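MccF (Escherichia coli, PDB 4IIY) confers self-immunity to microcin C7, probably as a hydrolase of the peptidase S66 family, and here holds glutamylsulfamoyl inosine in its pocket. Local coordinates at residues 236-241 / 350-355; 344-349 / 360-365; 57-62 / 211-216. The protein carries 1 engineered substitution. One frame throughout, in Å; residues are numbered along the deposited sequence.

Contacts 1 and 2 are neighbours, their centres about 9 Å apart, and meet through the hairpin of strands 350-354 and 359-362. Contact 1 is strand pairing within the large mixed sheet, backbone bonds doing most of the work, with one apolar face and one charged face. Contact 2 is more deeply buried: it brings that sheet against the end strand of the smaller one by side-chain packing, with no hydrogen bond across it. Contact 3 lies on the opposite side of the chain's centre, about 38 Å from contact 1, centre to centre. Partly exposed, it ties a helix start to a loop through amides, an arginine and a tryptophan that lies against the ligand.

Contact 1 of 3, residues 236-241 / 350-355; sequences KVEGRV and KLAIDF
Val237 and Ile353 sit opposite each other in the antiparallel part of a mixed beta sheet, where strands 236-245 and 350-354 run side by side. They form a hydrogen-bonded pair: Val237 N donates a hydrogen bond to Ile353 O (2.9 Å), and Ile353 N donates one back to Val237 O (2.8 Å). Gly239 and Leu351 repeat the pattern, but Leu351 N approaches Gly239 O at 3.0 Å from above the carbonyl plane, 38° out of it. Between these pairs Glu238 and Ala352 form a non-hydrogen-bonded pair, and Glu238 CA makes a C-H...O contact of 3.2 Å to Leu351 O. The two faces differ in kind. Lys236, Glu238, Arg240, Lys350 and Asp354 share one with Ala352, whose methyl is small enough to sit beside Glu238 CB at 4.2 Å. Apolar side chains (Val237, Leu351, Ile353) suit the other face, and just past the strand Phe355 CE2 meets Val237 CG2 at 4.0 Å. Leu351 holds CG anti to its carbonyl carbon (chi1 -48°), a turn that carries CD1 across to Val241 CB, 3.6 Å away. Cutting Leu351 back to an alanine would probably open a gap beside Val241 and strip its flank of this apolar support. Glu238 OE2 is bonded to Thr363 OG1, while Arg240 forms a salt bridge with Asp265. Strand 359-362 adjoins 350-354 on one side and strand 266-270 adjoins 236-245 on the other, while Leu351 and Ile353 also pack on Ile360 and on Ile299 of strand 297-301.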
loop_
_atom_site.group_PDB
_atom_site.type_symbol
_atom_site.label_atom_id
_atom_site.label_comp_id
_atom_site.label_asym_id
_atom_site.label_seq_id
_atom_site.Cartn_x
_atom_site.Cartn_y
_atom_site.Cartn_z
ATOM N N LYS B 236 16.489 -13.079 25.784
ATOM C CA LYS B 236 17.191 -12.195 24.870
ATOM C C LYS B 236 17.123 -12.777 23.465
ATOM O O LYS B 236 17.340 -13.979 23.266
ATOM C CB LYS B 236 18.650 -12.040 25.319
ATOM C CG LYS B 236 19.437 -10.975 24.574
ATOM C CD LYS B 236 20.726 -10.604 25.302
ATOM C CE LYS B 236 21.694 -11.768 25.363
ATOM N NZ LYS B 236 23.019 -11.340 25.899
ATOM N N VAL B 237 16.800 -11.928 22.493
ATOM C CA VAL B 237 16.776 -12.319 21.089
ATOM C C VAL B 237 17.785 -11.489 20.318
ATOM O O VAL B 237 17.762 -10.262 20.389
ATOM C CB VAL B 237 15.385 -12.106 20.458
ATOM C CG1 VAL B 237 15.424 -12.423 18.965
ATOM C CG2 VAL B 237 14.344 -12.961 21.166
ATOM N N GLU B 238 18.659 -12.152 19.573
ATOM C CA GLU B 238 19.657 -11.472 18.760
ATOM C C GLU B 238 19.527 -11.911 17.310
ATOM O O GLU B 238 19.487 -13.109 17.016
ATOM C CB GLU B 238 21.077 -11.761 19.255
ATOM C CG GLU B 238 22.157 -11.053 18.458
ATOM C CD GLU B 238 23.527 -11.193 19.091
ATOM O OE1 GLU B 238 23.641 -11.918 20.104
ATOM O OE2 GLU B 238 24.487 -10.576 18.583
ATOM N N GLY B 239 19.459 -10.948 16.394
ATOM C CA GLY B 239 19.316 -11.260 14.982
ATOM C C GLY B 239 19.459 -10.022 14.125
ATOM O O GLY B 239 19.389 -8.894 14.624
ATOM N N ARG B 240 19.672 -10.228 12.830
ATOM C CA ARG B 240 19.780 -9.132 11.874
ATOM C C ARG B 240 18.470 -8.360 11.794
ATOM O O ARG B 240 17.417 -8.952 11.595
ATOM C CB ARG B 240 20.098 -9.695 10.491
ATOM C CG ARG B 240 20.199 -8.630 9.415
ATOM C CD ARG B 240 20.402 -9.219 8.026
ATOM N NE ARG B 240 19.233 -9.971 7.580
ATOM C CZ ARG B 240 18.882 -10.131 6.307
ATOM N NH1 ARG B 240 19.601 -9.578 5.334
ATOM N NH2 ARG B 240 17.799 -10.838 6.012
ATOM N N VAL B 241 18.539 -7.038 11.925
ATOM C CA VAL B 241 17.334 -6.227 11.800
ATOM C C VAL B 241 17.070 -5.831 10.345
ATOM O O VAL B 241 17.991 -5.447 9.613
ATOM C CB VAL B 241 17.378 -4.985 12.716
ATOM C CG1 VAL B 241 18.470 -4.013 12.305
ATOM C CG2 VAL B 241 16.021 -4.285 12.734
ATOM N N LYS B 350 23.127 -7.019 13.176
ATOM C CA LYS B 350 22.549 -7.654 14.347
ATOM C C LYS B 350 22.263 -6.674 15.486
ATOM O O LYS B 350 23.091 -5.828 15.832
ATOM C CB LYS B 350 23.450 -8.789 14.853
ATOM C CG LYS B 350 23.452 -10.012 13.946
ATOM C CD LYS B 350 24.422 -11.068 14.450
ATOM C CE LYS B 350 24.524 -12.225 13.471
ATOM N NZ LYS B 350 25.517 -13.249 13.915
ATOM N N LEU B 351 21.078 -6.841 16.061
ATOM C CA LEU B 351 20.694 -6.218 17.321
ATOM C C LEU B 351 20.402 -7.309 18.335
ATOM O O LEU B 351 20.077 -8.441 17.968
ATOM C CB LEU B 351 19.411 -5.397 17.165
ATOM C CG LEU B 351 19.280 -4.425 16.002
ATOM C CD1 LEU B 351 17.915 -3.752 16.075
ATOM C CD2 LEU B 351 20.399 -3.398 16.035
ATOM N N ALA B 352 20.483 -6.961 19.613
ATOM C CA ALA B 352 20.030 -7.846 20.678
ATOM C C ALA B 352 18.980 -7.128 21.505
ATOM O O ALA B 352 19.239 -6.044 22.043
ATOM C CB ALA B 352 21.199 -8.297 21.565
ATOM N N ILE B 353 17.794 -7.712 21.593
ATOM C CA ILE B 353 16.753 -7.184 22.454
ATOM C C ILE B 353 16.706 -8.038 23.713
ATOM O O ILE B 353 16.492 -9.251 23.640
ATOM C CB ILE B 353 15.367 -7.212 21.779
ATOM C CG1 ILE B 353 15.394 -6.498 20.422
ATOM C CG2 ILE B 353 14.320 -6.595 22.707
ATOM C CD1 ILE B 353 14.115 -6.685 19.624
ATOM N N ASP B 354 16.920 -7.410 24.864
ATOM C CA ASP B 354 16.814 -8.114 26.131
ATOM C C ASP B 354 15.459 -7.801 26.726
ATOM O O ASP B 354 15.224 -6.712 27.249
ATOM C CB ASP B 354 17.937 -7.691 27.070
ATOM C CG ASP B 354 17.989 -8.528 28.331
ATOM O OD1 ASP B 354 16.936 -9.016 28.779
ATOM O OD2 ASP B 354 19.110 -8.695 28.868
ATOM N N PHE B 355 14.550 -8.755 26.610
ATOM C CA PHE B 355 13.192 -8.570 27.093
ATOM C C PHE B 355 13.092 -8.570 28.615
ATOM O O PHE B 355 12.174 -7.969 29.177
ATOM C CB PHE B 355 12.271 -9.613 26.468
ATOM C CG PHE B 355 12.025 -9.374 25.012
ATOM C CD1 PHE B 355 10.996 -8.547 24.600
ATOM C CD2 PHE B 355 12.853 -9.935 24.054
ATOM C CE1 PHE B 355 10.778 -8.309 23.258
ATOM C CE2 PHE B 355 12.640 -9.690 22.712
ATOM C CZ PHE B 355 11.607 -8.873 22.322
#

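Contact 2 of 3, residues 344-349 / 360-365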
loop_
_atom_site.group_PDB
_atom_site.type_symbol
_atom_site.label_atom_id
_atom_site.label_comp_id
_atom_site.label_asym_id
_atom_site.label_seq_id
_atom_site.Cartn_x
_atom_site.Cartn_y
_atom_site.Cartn_z
ATOM N N THR B 344 18.587 6.947 15.892
ATOM C CA THR B 344 19.191 6.499 14.638
ATOM C C THR B 344 19.489 4.998 14.724
ATOM O O THR B 344 20.102 4.545 15.705
ATOM C CB THR B 344 20.475 7.300 14.350
ATOM O OG1 THR B 344 20.128 8.656 14.046
ATOM C CG2 THR B 344 21.228 6.713 13.169
ATOM N N LEU B 345 19.073 4.236 13.707
ATOM C CA LEU B 345 19.181 2.775 13.709
ATOM C C LEU B 345 19.821 2.251 12.421
ATOM O O LEU B 345 19.281 2.447 11.329
ATOM C CB LEU B 345 17.781 2.171 13.827
ATOM C CG LEU B 345 17.677 0.647 13.819
ATOM C CD1 LEU B 345 18.231 0.065 15.106
ATOM C CD2 LEU B 345 16.229 0.213 13.618
ATOM N N PRO B 346 20.968 1.566 12.525
ATOM C CA PRO B 346 21.498 0.912 11.321
ATOM C C PRO B 346 20.603 -0.270 10.945
ATOM O O PRO B 346 20.161 -1.020 11.825
ATOM C CB PRO B 346 22.881 0.425 11.769
ATOM C CG PRO B 346 22.739 0.204 13.249
ATOM C CD PRO B 346 21.788 1.294 13.719
ATOM N N LEU B 347 20.327 -0.427 9.658
ATOM C CA LEU B 347 19.545 -1.552 9.156
ATOM C C LEU B 347 20.440 -2.603 8.504
ATOM O O LEU B 347 21.361 -2.265 7.760
ATOM C CB LEU B 347 18.531 -1.067 8.124
ATOM C CG LEU B 347 17.499 -0.051 8.612
ATOM C CD1 LEU B 347 16.731 0.520 7.436
ATOM C CD2 LEU B 347 16.559 -0.697 9.595
ATOM N N GLY B 348 20.157 -3.874 8.781
ATOM C CA GLY B 348 20.890 -4.967 8.164
ATOM C C GLY B 348 22.033 -5.523 8.988
ATOM O O GLY B 348 22.813 -6.338 8.492
ATOM N N VAL B 349 22.139 -5.087 10.240
ATOM C CA VAL B 349 23.118 -5.637 11.182
ATOM C C VAL B 349 22.401 -6.229 12.388
ATOM O O VAL B 349 21.216 -5.969 12.609
ATOM C CB VAL B 349 24.134 -4.575 11.671
ATOM C CG1 VAL B 349 24.964 -4.048 10.509
ATOM C CG2 VAL B 349 23.432 -3.425 12.413
ATOM N N ILE B 360 17.699 -2.591 24.334
ATOM C CA ILE B 360 17.970 -2.983 22.960
ATOM C C ILE B 360 19.340 -2.450 22.577
ATOM O O ILE B 360 19.677 -1.300 22.878
ATOM C CB ILE B 360 16.838 -2.522 21.988
ATOM C CG1 ILE B 360 17.193 -2.852 20.532
ATOM C CG2 ILE B 360 16.497 -1.043 22.155
ATOM C CD1 ILE B 360 16.063 -2.562 19.543
ATOM N N SER B 361 20.138 -3.297 21.936
ATOM C CA SER B 361 21.524 -2.980 21.636
ATOM C C SER B 361 21.892 -3.346 20.203
ATOM O O SER B 361 21.348 -4.301 19.643
ATOM C CB SER B 361 22.465 -3.745 22.575
ATOM O OG SER B 361 22.159 -3.506 23.942
ATOM N N ILE B 362 22.839 -2.603 19.639
ATOM C CA ILE B 362 23.485 -2.980 18.386
ATOM C C ILE B 362 24.695 -3.850 18.731
ATOM O O ILE B 362 25.520 -3.466 19.570
ATOM C CB ILE B 362 23.963 -1.747 17.599
ATOM C CG1 ILE B 362 22.849 -0.701 17.450
ATOM C CG2 ILE B 362 24.519 -2.161 16.248
ATOM C CD1 ILE B 362 23.359 0.663 17.018
ATOM N N THR B 363 24.800 -5.025 18.113
ATOM C CA THR B 363 25.867 -5.956 18.480
ATOM C C THR B 363 26.848 -6.255 17.351
ATOM O O THR B 363 27.806 -7.011 17.543
ATOM C CB THR B 363 25.306 -7.283 19.023
ATOM O OG1 THR B 363 24.567 -7.948 17.991
ATOM C CG2 THR B 363 24.405 -7.034 20.225
ATOM N N GLU B 364 26.623 -5.660 16.184
ATOM C CA GLU B 364 27.477 -5.888 15.024
ATOM C C GLU B 364 27.993 -4.557 14.481
ATOM O O GLU B 364 27.252 -3.571 14.424
ATOM C CB GLU B 364 26.694 -6.642 13.944
ATOM C CG GLU B 364 27.443 -6.786 12.630
ATOM C CD GLU B 364 26.636 -7.478 11.547
ATOM O OE1 GLU B 364 25.500 -7.916 11.809
ATOM O OE2 GLU B 364 27.149 -7.582 10.411
ATOM N N GLN B 365 29.262 -4.529 14.076
ATOM C CA GLN B 365 29.878 -3.338 13.505
ATOM C C GLN B 365 29.079 -2.833 12.305
ATOM O O GLN B 365 28.693 -3.611 11.433
ATOM C CB GLN B 365 31.311 -3.641 13.062
ATOM C CG GLN B 365 32.058 -2.441 12.533
ATOM C CD GLN B 365 33.480 -2.789 12.117
ATOM O OE1 GLN B 365 33.942 -3.913 12.324
ATOM N NE2 GLN B 365 34.174 -1.829 11.525
#
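The end methyl of Ile362 meets the CG-CD edge of the Pro346 ring where two beta sheets of the protein come together. Pro346 belongs to strand 345-347, the end strand of the six-stranded sheet, and Ile362 to strand 359-362 of the larger one. Ile362 CD1 lies 3.7 Å from Pro346 CD and 3.8 Å from Pro346 CG. It gets there because Ile362 turns CG1 anti to its carbonyl carbon (chi1 -50°) and then runs on extended. Proline suits this strand: its missing N-H costs no pairing, since Leu345 and Leu347 on either side make the backbone bonds to Tyr164 and Thr162. Val349 lies obliquely to both of its partners. Its CG2 branch meets the shorter branch of Ile362, CG2 to CG2, at 4.2 Å, so the isoleucine serves proline and valine with separate arms. No hydrogen bond spans the two segments, and the contact rests on van der Waals packing of buried apolar groups. Glu364 adds a polar group beside Val349. With CG anti to the backbone N (chi1 173°) and the chain extended, its carboxylate passes over Val349, bringing OE1 within 3.4 Å of Val349 CA. That oxygen accepts the N-H of Lys350, the next residue along, which fixes the carboxylate in place. The CG1 branch of Val349 looks beyond it to Gln365 O, 3.9 Å away.

Contact 3 of 3, residues 57-62 / 211-216; sequences VTAKNR and INWNEN. With 1EI (5'-O-(L-alpha-glutamylsulfamoyl)inosine), chain K.
Asn214 OD1 sits against the first turn of helix 60-72, where backbone N-H groups have no carbonyl of a preceding turn to bond. Arg62 N donates to it over 3.0 Å, in the carbonyl plane, and Asn61 N stands 2.9 Å from the same oxygen. Asparagine suits the place, since its short amide can bring an oxygen to the helix start. The backbone of Asn214 is held as well: Asn61 ND2 reaches Asn214 O over 2.9 Å, almost straight at 175°, though from above the carbonyl plane. Arg62, its chain extended from CG to NE with CG anti to the backbone N (chi1 -170°), stretches across the indole of Trp213. Its CD lies over the six-membered ring, 3.6 Å from the centroid, in a CH-pi contact, and the guanidinium follows over the rim with its plane only 20° from that of the ring. NH1 then bonds Trp213 O at 3.0 Å, in the planes of the guanidinium and of the Trp213 carbonyl, on a lone pair of the oxygen, so one arginine grips the tryptophan by backbone and ring alike. NH2 bonds Pro170 O and forms a salt bridge with Glu174, which together hold the far end. At the indole edge Trp213 NE1 donates to water 1 over 2.9 Å, and that water donates to Thr58 O. Backed by Arg62 on one face, Trp213 offers the opposite face to the inosine base, whose C5 lies over its centre 3.4 Å above the plane. Helix start and loop together thus build an aromatic wall of the nucleoside end of the ligand pocket.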
loop_
_atom_site.group_PDB
_atom_site.type_symbol
_atom_site.label_atom_id
_atom_site.label_comp_id
_atom_site.label_asym_id
_atom_site.label_seq_id
_atom_site.Cartn_x
_atom_site.Cartn_y
_atom_site.Cartn_z
ATOM N N VAL B 57 10.671 23.716 -0.515
ATOM C CA VAL B 57 9.780 24.806 -0.909
ATOM C C VAL B 57 8.542 24.876 -0.008
ATOM O O VAL B 57 8.202 25.940 0.521
ATOM C CB VAL B 57 9.336 24.672 -2.391
ATOM C CG1 VAL B 57 8.298 25.736 -2.754
ATOM C CG2 VAL B 57 10.543 24.758 -3.320
ATOM N N THR B 58 7.866 23.750 0.186
ATOM C CA THR B 58 6.588 23.782 0.884
ATOM C C THR B 58 6.692 23.883 2.407
ATOM O O THR B 58 5.709 24.210 3.058
ATOM C CB THR B 58 5.714 22.576 0.517
ATOM O OG1 THR B 58 6.391 21.374 0.894
ATOM C CG2 THR B 58 5.416 22.551 -0.986
ATOM N N ALA B 59 7.863 23.581 2.966
ATOM C CA ALA B 59 8.142 23.741 4.397
ATOM C C ALA B 59 9.462 24.486 4.550
ATOM O O ALA B 59 10.356 24.075 5.285
ATOM C CB ALA B 59 8.192 22.388 5.111
ATOM N N LYS B 60 9.561 25.612 3.855
ATOM C CA LYS B 60 10.831 26.322 3.744
ATOM C C LYS B 60 11.328 26.901 5.071
ATOM O O LYS B 60 12.529 26.954 5.312
ATOM C CB LYS B 60 10.744 27.406 2.671
ATOM C CG LYS B 60 12.083 28.024 2.306
ATOM C CD LYS B 60 11.979 28.983 1.115
ATOM C CE LYS B 60 13.359 29.465 0.683
ATOM N NZ LYS B 60 13.310 30.301 -0.553
ATOM N N ASN B 61 10.420 27.330 5.942
ATOM C CA ASN B 61 10.868 27.849 7.232
ATOM C C ASN B 61 11.492 26.741 8.074
ATOM O O ASN B 61 12.556 26.921 8.662
ATOM C CB ASN B 61 9.722 28.534 7.979
ATOM C CG ASN B 61 9.077 29.636 7.160
ATOM O OD1 ASN B 61 9.746 30.380 6.431
ATOM N ND2 ASN B 61 7.760 29.740 7.264
ATOM N N ARG B 62 10.836 25.587 8.114
ATOM C CA ARG B 62 11.362 24.460 8.870
ATOM C C ARG B 62 12.681 23.973 8.261
ATOM O O ARG B 62 13.617 23.604 8.980
ATOM C CB ARG B 62 10.339 23.322 8.932
ATOM C CG ARG B 62 10.742 22.210 9.903
ATOM C CD ARG B 62 9.653 21.190 10.056
ATOM N NE ARG B 62 9.909 20.144 11.046
ATOM C CZ ARG B 62 9.293 20.041 12.223
ATOM N NH1 ARG B 62 8.436 20.971 12.641
ATOM N NH2 ARG B 62 9.537 18.993 12.994
ATOM N N ILE B 211 1.585 19.915 15.357
ATOM C CA ILE B 211 1.618 21.364 15.517
ATOM C C ILE B 211 3.059 21.819 15.379
ATOM O O ILE B 211 3.978 20.998 15.294
ATOM C CB ILE B 211 1.081 21.820 16.896
ATOM C CG1 ILE B 211 1.976 21.303 18.027
ATOM C CG2 ILE B 211 -0.382 21.386 17.089
ATOM C CD1 ILE B 211 1.675 21.944 19.381
ATOM N N ASN B 212 3.250 23.131 15.361
ATOM C CA ASN B 212 4.581 23.725 15.326
ATOM C C ASN B 212 5.414 23.262 14.125
ATOM O O ASN B 212 6.603 22.978 14.255
ATOM C CB ASN B 212 5.329 23.440 16.633
ATOM C CG ASN B 212 4.564 23.890 17.865
ATOM O OD1 ASN B 212 3.669 24.737 17.783
ATOM N ND2 ASN B 212 4.922 23.329 19.017
ATOM N N TRP B 213 4.779 23.196 12.966
ATOM C CA TRP B 213 5.428 22.634 11.791
ATOM C C TRP B 213 6.373 23.609 11.058
ATOM O O TRP B 213 7.586 23.368 10.991
ATOM C CB TRP B 213 4.383 22.023 10.848
ATOM C CG TRP B 213 4.969 21.501 9.564
ATOM C CD1 TRP B 213 4.749 21.998 8.318
ATOM C CD2 TRP B 213 5.886 20.397 9.402
ATOM N NE1 TRP B 213 5.467 21.285 7.389
ATOM C CE2 TRP B 213 6.178 20.302 8.026
ATOM C CE3 TRP B 213 6.483 19.487 10.283
ATOM C CZ2 TRP B 213 7.036 19.327 7.506
ATOM C CZ3 TRP B 213 7.339 18.524 9.768
ATOM C CH2 TRP B 213 7.605 18.450 8.392
ATOM N N ASN B 214 5.837 24.708 10.526
ATOM C CA ASN B 214 6.564 25.520 9.548
ATOM C C ASN B 214 6.474 27.023 9.818
ATOM O O ASN B 214 6.263 27.810 8.894
ATOM C CB ASN B 214 6.062 25.187 8.134
ATOM C CG ASN B 214 6.855 25.864 7.027
ATOM O OD1 ASN B 214 8.085 25.913 7.050
ATOM N ND2 ASN B 214 6.138 26.353 6.022
ATOM N N GLU B 215 6.664 27.425 11.071
ATOM C CA GLU B 215 6.690 28.852 11.407
ATOM C C GLU B 215 7.884 29.168 12.288
ATOM O O GLU B 215 8.529 28.264 12.832
ATOM C CB GLU B 215 5.403 29.287 12.105
ATOM C CG GLU B 215 4.151 29.040 11.293
ATOM C CD GLU B 215 2.978 29.828 11.821
ATOM O OE1 GLU B 215 3.218 30.880 12.450
ATOM O OE2 GLU B 215 1.823 29.399 11.614
ATOM N N ASN B 216 8.180 30.452 12.447
ATOM C CA ASN B 216 9.330 30.847 13.234
ATOM C C ASN B 216 9.215 30.440 14.700
ATOM O O ASN B 216 10.199 30.038 15.314
ATOM C CB ASN B 216 9.556 32.355 13.129
ATOM C CG ASN B 216 10.688 32.817 14.006
ATOM O OD1 ASN B 216 10.470 33.420 15.056
ATOM N ND2 ASN B 216 11.908 32.488 13.611
HETATM O O6 1EI K . 1.951 20.281 7.376
HETATM C C6 1EI K . 2.417 19.511 8.245
HETATM N N1 1EI K . 2.109 19.657 9.550
HETATM C C2 1EI K . 2.604 18.840 10.495
HETATM N N3 1EI K . 3.441 17.824 10.224
HETATM C C5 1EI K . 3.328 18.417 7.865
HETATM C C4 1EI K . 3.824 17.577 8.953
HETATM N N7 1EI K . 3.878 17.943 6.729
HETATM C C8 1EI K . 4.658 16.886 7.059
HETATM N N9 1EI K . 4.616 16.677 8.384
HETATM C "C1'" 1EI K . 5.321 15.616 9.123
HETATM O "O4'" 1EI K . 6.554 15.271 8.509
HETATM C "C2'" 1EI K . 4.474 14.362 9.084
HETATM O "O2'" 1EI K . 3.603 14.325 10.215
HETATM C "C3'" 1EI K . 5.499 13.251 9.121
HETATM O "O3'" 1EI K . 5.565 12.707 10.437
HETATM C "C4'" 1EI K . 6.833 13.905 8.807
HETATM C "C5'" 1EI K . 7.538 13.227 7.639
HETATM O "O5'" 1EI K . 6.765 13.341 6.441
HETATM S SBF 1EI K . 7.101 12.417 5.263
HETATM O OAE 1EI K . 6.793 13.110 4.031
HETATM O OAF 1EI K . 8.502 12.110 5.378
HETATM N NAQ 1EI K . 6.247 11.140 5.455
HETATM C C 1EI K . 6.318 10.004 4.730
HETATM O O 1EI K . 7.077 9.758 3.799
HETATM C CA 1EI K . 5.385 8.903 5.145
HETATM N N 1EI K . 4.487 9.354 6.193
HETATM C CB 1EI K . 4.616 8.393 3.931
HETATM C CG 1EI K . 4.409 6.883 4.002
HETATM C CD 1EI K . 3.249 6.548 4.912
HETATM O OE1 1EI K . 2.855 7.404 5.730
HETATM O OE2 1EI K . 2.730 5.423 4.805
HETATM O O HOH W 1 4.525 22.661 5.063
HETATM O O HOH W 2 6.178 19.572 14.277
#